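Local coordinates for protein membrane-bound lytic murein transglycosylase (Agrobacterium tumefaciens, PDB 2PNW) that probably cleaves the glycan strands of peptidoglycan between N-acetylmuramic acid and N-acetylglucosamine, leaving 1,6-anhydro ends, at residues A210-S215 against H254-I259; Y121-E126 against Y143-A148. All coordinates share one frame; numbering follows the deposited sequence.

Contact 1. Residues A210-S215 against H254-I259; sequences AGHVFS and HNRSYI
His212 lies across Arg256 and can be followed outward atom by atom. Its CB rests on Arg256 CB at 3.8 Å. Beyond it, CG is turned away from its own carbonyl carbon, beside the backbone N (chi1 -43°), which brings His212 CD2 to 3.4 Å from Arg256 O. On the other side of the ring ND1 and CE1 sit over one face of the guanidinium, the planes 31° apart. ND1 also hydrogen-bonds the hydroxyl of Tyr143, and NE2, at the tip, makes weak hydrogen bonds to the carbonyls of Phe156 and Pro157, while Arg256 NE forms a salt bridge with Asp158. Further along, the Asn255 amide crosses the Phe214 ring obliquely, and its OD1 accepts the backbone N of Ser215 at 3.1 Å, the donor lying 42° out of the carbonyl plane. Ala210 N donates to Tyr258 O at 2.9 Å. Two waters fill in between: one joins Gly211 N and His212 O to Ser257 OG, the other joins Val213 O and Ser215 OG to Arg256 N. These loops inside the MltA-specific insert are thus joined by direct bonds, bridging waters and packing, and the tilted, offset approach of imidazole to cationic guanidinium is probably eased by Asp158.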
loop_
_atom_site.group_PDB
_atom_site.type_symbol
_atom_site.label_atom_id
_atom_site.label_comp_id
_atom_site.label_asym_id
_atom_site.label_seq_id
_atom_site.Cartn_x
_atom_site.Cartn_y
_atom_site.Cartn_z
ATOM N N ALA A 210 -15.904 2.075 2.635
ATOM C CA ALA A 210 -17.189 2.762 2.520
ATOM C C ALA A 210 -17.440 3.356 1.114
ATOM O O ALA A 210 -18.585 3.429 0.678
ATOM C CB ALA A 210 -17.292 3.850 3.620
ATOM N N GLY A 211 -16.387 3.807 0.443
ATOM C CA GLY A 211 -16.470 4.300 -0.957
ATOM C C GLY A 211 -15.962 5.727 -1.118
ATOM O O GLY A 211 -15.491 6.139 -2.212
ATOM N N HIS A 212 -16.044 6.487 -0.021
ATOM C CA HIS A 212 -15.654 7.913 -0.033
ATOM C C HIS A 212 -14.181 8.086 -0.293
ATOM O O HIS A 212 -13.366 7.207 0.014
ATOM C CB HIS A 212 -16.048 8.579 1.293
ATOM C CG HIS A 212 -17.407 8.174 1.745
ATOM N ND1 HIS A 212 -18.542 8.523 1.052
ATOM C CD2 HIS A 212 -17.816 7.401 2.779
ATOM C CE1 HIS A 212 -19.599 7.997 1.647
ATOM N NE2 HIS A 212 -19.184 7.311 2.701
ATOM N N VAL A 213 -13.830 9.238 -0.847
ATOM C CA VAL A 213 -12.432 9.567 -1.126
ATOM C C VAL A 213 -11.629 9.591 0.178
ATOM O O VAL A 213 -12.173 9.898 1.264
ATOM C CB VAL A 213 -12.313 10.947 -1.893
ATOM C CG1 VAL A 213 -12.697 12.133 -0.978
ATOM C CG2 VAL A 213 -10.919 11.140 -2.483
ATOM N N PHE A 214 -10.356 9.225 0.071
ATOM C CA PHE A 214 -9.417 9.380 1.169
ATOM C C PHE A 214 -8.974 10.857 1.285
ATOM O O PHE A 214 -8.631 11.481 0.274
ATOM C CB PHE A 214 -8.201 8.471 0.938
ATOM C CG PHE A 214 -7.136 8.601 1.995
ATOM C CD1 PHE A 214 -7.270 7.948 3.230
ATOM C CD2 PHE A 214 -6.021 9.415 1.772
ATOM C CE1 PHE A 214 -6.269 8.083 4.239
ATOM C CE2 PHE A 214 -5.043 9.591 2.778
ATOM C CZ PHE A 214 -5.168 8.900 4.004
ATOM N N SER A 215 -9.014 11.413 2.502
ATOM C CA SER A 215 -8.422 12.744 2.747
ATOM C C SER A 215 -7.293 12.650 3.763
ATOM O O SER A 215 -7.491 12.113 4.854
ATOM C CB SER A 215 -9.465 13.759 3.224
ATOM O OG SER A 215 -10.542 13.800 2.324
ATOM N N HIS A 254 -12.511 14.208 8.946
ATOM C CA HIS A 254 -12.193 14.852 7.655
ATOM C C HIS A 254 -11.895 13.774 6.621
ATOM O O HIS A 254 -12.155 13.950 5.438
ATOM C CB HIS A 254 -10.964 15.753 7.815
ATOM C CG HIS A 254 -10.443 16.322 6.532
ATOM N ND1 HIS A 254 -11.147 17.249 5.795
ATOM C CD2 HIS A 254 -9.254 16.163 5.907
ATOM C CE1 HIS A 254 -10.425 17.613 4.746
ATOM N NE2 HIS A 254 -9.272 16.957 4.787
ATOM N N ASN A 255 -11.319 12.663 7.074
ATOM C CA ASN A 255 -11.150 11.488 6.192
ATOM C C ASN A 255 -12.424 10.653 6.214
ATOM O O ASN A 255 -12.645 9.830 7.109
ATOM C CB ASN A 255 -9.946 10.627 6.616
ATOM C CG ASN A 255 -9.816 9.379 5.737
ATOM O OD1 ASN A 255 -10.136 9.435 4.548
ATOM N ND2 ASN A 255 -9.392 8.263 6.321
ATOM N N ARG A 256 -13.298 10.891 5.247
ATOM C CA ARG A 256 -14.601 10.227 5.227
ATOM C C ARG A 256 -14.492 8.741 4.852
ATOM O O ARG A 256 -15.400 7.965 5.162
ATOM C CB ARG A 256 -15.511 10.912 4.197
ATOM C CG ARG A 256 -15.937 12.296 4.666
ATOM C CD ARG A 256 -16.898 12.893 3.630
ATOM N NE ARG A 256 -18.218 12.312 3.703
ATOM C CZ ARG A 256 -19.044 12.136 2.656
ATOM N NH1 ARG A 256 -18.672 12.410 1.414
ATOM N NH2 ARG A 256 -20.238 11.624 2.887
ATOM N N SER A 257 -13.415 8.378 4.168
ATOM C CA SER A 257 -13.167 6.967 3.816
ATOM C C SER A 257 -13.061 6.135 5.085
ATOM O O SER A 257 -12.535 6.609 6.095
ATOM C CB SER A 257 -11.841 6.847 3.057
ATOM O OG SER A 257 -11.470 5.471 2.943
ATOM N N TYR A 258 -13.552 4.887 5.038
ATOM C CA TYR A 258 -13.445 3.980 6.192
ATOM C C TYR A 258 -13.129 2.604 5.630
ATOM O O TYR A 258 -13.775 2.167 4.663
ATOM C CB TYR A 258 -14.779 3.927 6.943
ATOM C CG TYR A 258 -14.738 3.214 8.299
ATOM C CD1 TYR A 258 -14.546 3.935 9.477
ATOM C CD2 TYR A 258 -14.891 1.828 8.395
ATOM C CE1 TYR A 258 -14.497 3.280 10.748
ATOM C CE2 TYR A 258 -14.850 1.170 9.645
ATOM C CZ TYR A 258 -14.675 1.913 10.815
ATOM O OH TYR A 258 -14.648 1.279 12.051
ATOM N N ILE A 259 -12.136 1.957 6.232
ATOM C CA ILE A 259 -11.618 0.670 5.750
ATOM C C ILE A 259 -12.252 -0.492 6.509
ATOM O O ILE A 259 -12.346 -0.470 7.749
ATOM C CB ILE A 259 -10.060 0.586 5.861
ATOM C CG1 ILE A 259 -9.387 1.753 5.121
ATOM C CG2 ILE A 259 -9.540 -0.834 5.355
ATOM C CD1 ILE A 259 -9.910 1.979 3.651
HETATM O O HOH W 1 -13.832 4.810 1.458
HETATM O O HOH W 2 -12.624 12.169 2.703
#

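Contact 2. Residues Y121-E126 against Y143-A148; sequences YRRPPE and YAFGKA
Glu126 meets Lys147 and Ala148 with both its backbone and its side chain, and more of its surface is buried here than that of any other residue in the contact. Its carbonyl oxygen accepts the amide of Ala148, N to O 2.8 Å and nearly straight (169°). The same oxygen also receives a CA-H...O contact from Lys147 CA at 3.4 Å. The bond falls where the loop 121-126 runs into strand 127-129, which pairs antiparallel with strand 145-149 in a small three-stranded sheet.

Glu126 CB lies 3.6 Å from Ala148 O. Chi1 (73°) sets CG between the backbone N and the carbonyl carbon, alongside Lys147 CG, and the bend at chi2 turns the carboxylate. That group does not touch the lysine ammonium directly: one water donates to Glu126 OE2 at 2.8 Å and accepts from Lys147 NZ at 2.9 Å, while OE1 forms a salt bridge with Arg170.

Arg123 forms the second point of contact. Extended from CG to NE, it carries its guanidinium to the rim of the Phe145 ring, where NH2 lies near the ring plane, 3.6 Å from CE1. Seen from the arginine, that ring edge sits over one guanidinium face, and the planes stand 74° apart. NH2 is also held by Asp129 and by the carbonyl of Leu127, while Phe145 packs against Tyr206 and Ala208 of strand 201-209.

The chemistry thus divides in two: one direct backbone bond extends the antiparallel pairing of 127-129 with 145-149 to Glu126, whereas Arg123 and Glu126 have their salt bridges beyond the two segments and Lys147 reaches Glu126 through a water, which probably leaves the Glu126-Lys147 attraction softened by solvent.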
loop_
_atom_site.group_PDB
_atom_site.type_symbol
_atom_site.label_atom_id
_atom_site.label_comp_id
_atom_site.label_asym_id
_atom_site.label_seq_id
_atom_site.Cartn_x
_atom_site.Cartn_y
_atom_site.Cartn_z
ATOM N N TYR A 121 -14.056 -3.562 12.064
ATOM C CA TYR A 121 -15.191 -4.211 11.402
ATOM C C TYR A 121 -14.809 -5.024 10.172
ATOM O O TYR A 121 -13.954 -4.594 9.385
ATOM C CB TYR A 121 -16.182 -3.147 10.936
ATOM C CG TYR A 121 -16.990 -2.495 12.045
ATOM C CD1 TYR A 121 -17.923 -3.230 12.793
ATOM C CD2 TYR A 121 -16.827 -1.128 12.330
ATOM C CE1 TYR A 121 -18.690 -2.609 13.814
ATOM C CE2 TYR A 121 -17.581 -0.495 13.350
ATOM C CZ TYR A 121 -18.513 -1.235 14.070
ATOM O OH TYR A 121 -19.254 -0.598 15.057
ATOM N N ARG A 122 -15.479 -6.168 9.992
ATOM C CA ARG A 122 -15.444 -6.903 8.720
ATOM C C ARG A 122 -16.373 -6.198 7.750
ATOM O O ARG A 122 -17.151 -5.322 8.147
ATOM C CB ARG A 122 -16.041 -8.322 8.863
ATOM C CG ARG A 122 -15.373 -9.278 9.790
ATOM C CD ARG A 122 -16.091 -10.656 9.642
ATOM N NE ARG A 122 -17.297 -10.804 10.453
ATOM C CZ ARG A 122 -18.542 -10.832 9.982
ATOM N NH1 ARG A 122 -18.773 -10.745 8.670
ATOM N NH2 ARG A 122 -19.566 -10.999 10.816
ATOM N N ARG A 123 -16.344 -6.625 6.480
ATOM C CA ARG A 123 -17.202 -6.008 5.477
ATOM C C ARG A 123 -18.683 -6.344 5.722
ATOM O O ARG A 123 -19.058 -7.527 5.770
ATOM C CB ARG A 123 -16.784 -6.499 4.090
ATOM C CG ARG A 123 -17.542 -5.826 2.955
ATOM C CD ARG A 123 -17.121 -6.495 1.647
ATOM N NE ARG A 123 -17.801 -5.871 0.512
ATOM C CZ ARG A 123 -17.348 -5.921 -0.739
ATOM N NH1 ARG A 123 -16.212 -6.572 -1.022
ATOM N NH2 ARG A 123 -18.054 -5.317 -1.704
ATOM N N PRO A 124 -19.538 -5.310 5.868
ATOM C CA PRO A 124 -20.992 -5.525 6.013
ATOM C C PRO A 124 -21.551 -6.132 4.726
ATOM O O PRO A 124 -21.105 -5.759 3.647
ATOM C CB PRO A 124 -21.541 -4.099 6.170
ATOM C CG PRO A 124 -20.352 -3.277 6.654
ATOM C CD PRO A 124 -19.187 -3.875 5.934
ATOM N N PRO A 125 -22.561 -7.020 4.834
ATOM C CA PRO A 125 -23.078 -7.692 3.629
ATOM C C PRO A 125 -23.796 -6.719 2.665
ATOM O O PRO A 125 -24.005 -7.050 1.494
ATOM C CB PRO A 125 -24.069 -8.725 4.201
ATOM C CG PRO A 125 -24.512 -8.108 5.531
ATOM C CD PRO A 125 -23.288 -7.418 6.062
ATOM N N GLU A 126 -24.183 -5.533 3.163
ATOM C CA GLU A 126 -24.880 -4.549 2.334
ATOM C C GLU A 126 -23.910 -3.626 1.611
ATOM O O GLU A 126 -24.334 -2.757 0.864
ATOM C CB GLU A 126 -25.928 -3.743 3.140
ATOM C CG GLU A 126 -25.343 -2.688 4.121
ATOM C CD GLU A 126 -24.935 -3.246 5.510
ATOM O OE1 GLU A 126 -24.865 -4.491 5.714
ATOM O OE2 GLU A 126 -24.669 -2.408 6.413
ATOM N N TYR A 143 -17.244 6.132 -7.424
ATOM C CA TYR A 143 -17.464 5.273 -6.251
ATOM C C TYR A 143 -17.441 3.787 -6.658
ATOM O O TYR A 143 -18.160 3.384 -7.582
ATOM C CB TYR A 143 -18.820 5.587 -5.600
ATOM C CG TYR A 143 -18.702 6.632 -4.508
ATOM C CD1 TYR A 143 -18.196 7.898 -4.797
ATOM C CD2 TYR A 143 -19.068 6.343 -3.185
ATOM C CE1 TYR A 143 -18.054 8.877 -3.784
ATOM C CE2 TYR A 143 -18.940 7.332 -2.159
ATOM C CZ TYR A 143 -18.445 8.593 -2.488
ATOM O OH TYR A 143 -18.314 9.577 -1.507
ATOM N N ALA A 144 -16.624 3.008 -5.967
ATOM C CA ALA A 144 -16.519 1.554 -6.200
ATOM C C ALA A 144 -17.417 0.728 -5.274
ATOM O O ALA A 144 -17.622 -0.480 -5.496
ATOM C CB ALA A 144 -15.036 1.143 -6.052
ATOM N N PHE A 145 -17.987 1.376 -4.238
ATOM C CA PHE A 145 -18.844 0.689 -3.269
ATOM C C PHE A 145 -20.074 1.507 -2.944
ATOM O O PHE A 145 -20.062 2.743 -3.031
ATOM C CB PHE A 145 -18.108 0.391 -1.954
ATOM C CG PHE A 145 -16.874 -0.439 -2.123
ATOM C CD1 PHE A 145 -16.946 -1.827 -2.070
ATOM C CD2 PHE A 145 -15.647 0.169 -2.359
ATOM C CE1 PHE A 145 -15.779 -2.610 -2.223
ATOM C CE2 PHE A 145 -14.483 -0.599 -2.532
ATOM C CZ PHE A 145 -14.562 -1.992 -2.450
ATOM N N GLY A 146 -21.146 0.824 -2.591
ATOM C CA GLY A 146 -22.374 1.501 -2.186
ATOM C C GLY A 146 -23.137 0.648 -1.203
ATOM O O GLY A 146 -22.734 -0.479 -0.900
ATOM N N LYS A 147 -24.235 1.181 -0.692
ATOM C CA LYS A 147 -25.071 0.482 0.272
ATOM C C LYS A 147 -26.308 -0.093 -0.437
ATOM O O LYS A 147 -27.066 0.651 -1.069
ATOM C CB LYS A 147 -25.491 1.448 1.384
ATOM C CG LYS A 147 -26.492 0.900 2.364
ATOM C CD LYS A 147 -26.762 1.926 3.449
ATOM C CE LYS A 147 -28.148 1.757 4.050
ATOM N NZ LYS A 147 -28.128 0.774 5.146
ATOM N N ALA A 148 -26.488 -1.416 -0.365
ATOM C CA ALA A 148 -27.667 -2.052 -0.952
ATOM C C ALA A 148 -28.799 -1.965 0.058
ATOM O O ALA A 148 -28.650 -2.392 1.193
ATOM C CB ALA A 148 -27.374 -3.546 -1.305
HETATM O O HOH W 3 -25.740 0.111 6.695
#

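The two contacts lie on the same side of the chain's centre, their own centres about 13 Å apart, and all four segments belong to the MltA-specific insert. They touch directly. Tyr143, at the start of 143-148, is the residue whose hydroxyl reaches the His212 imidazole of contact 1, and its CE2 packs 3.5 Å from Gly211 C. At another point Tyr258 OH lies 3.3 Å from Tyr121 CD2, joining 254-259 to 121-126. Ala210 O also approaches Phe145 CB. Contact 2 closes earlier in the sequence than contact 1 opens, yet residues from both segments of each meet in space, tying the small three-stranded sheet to the loops of contact 1.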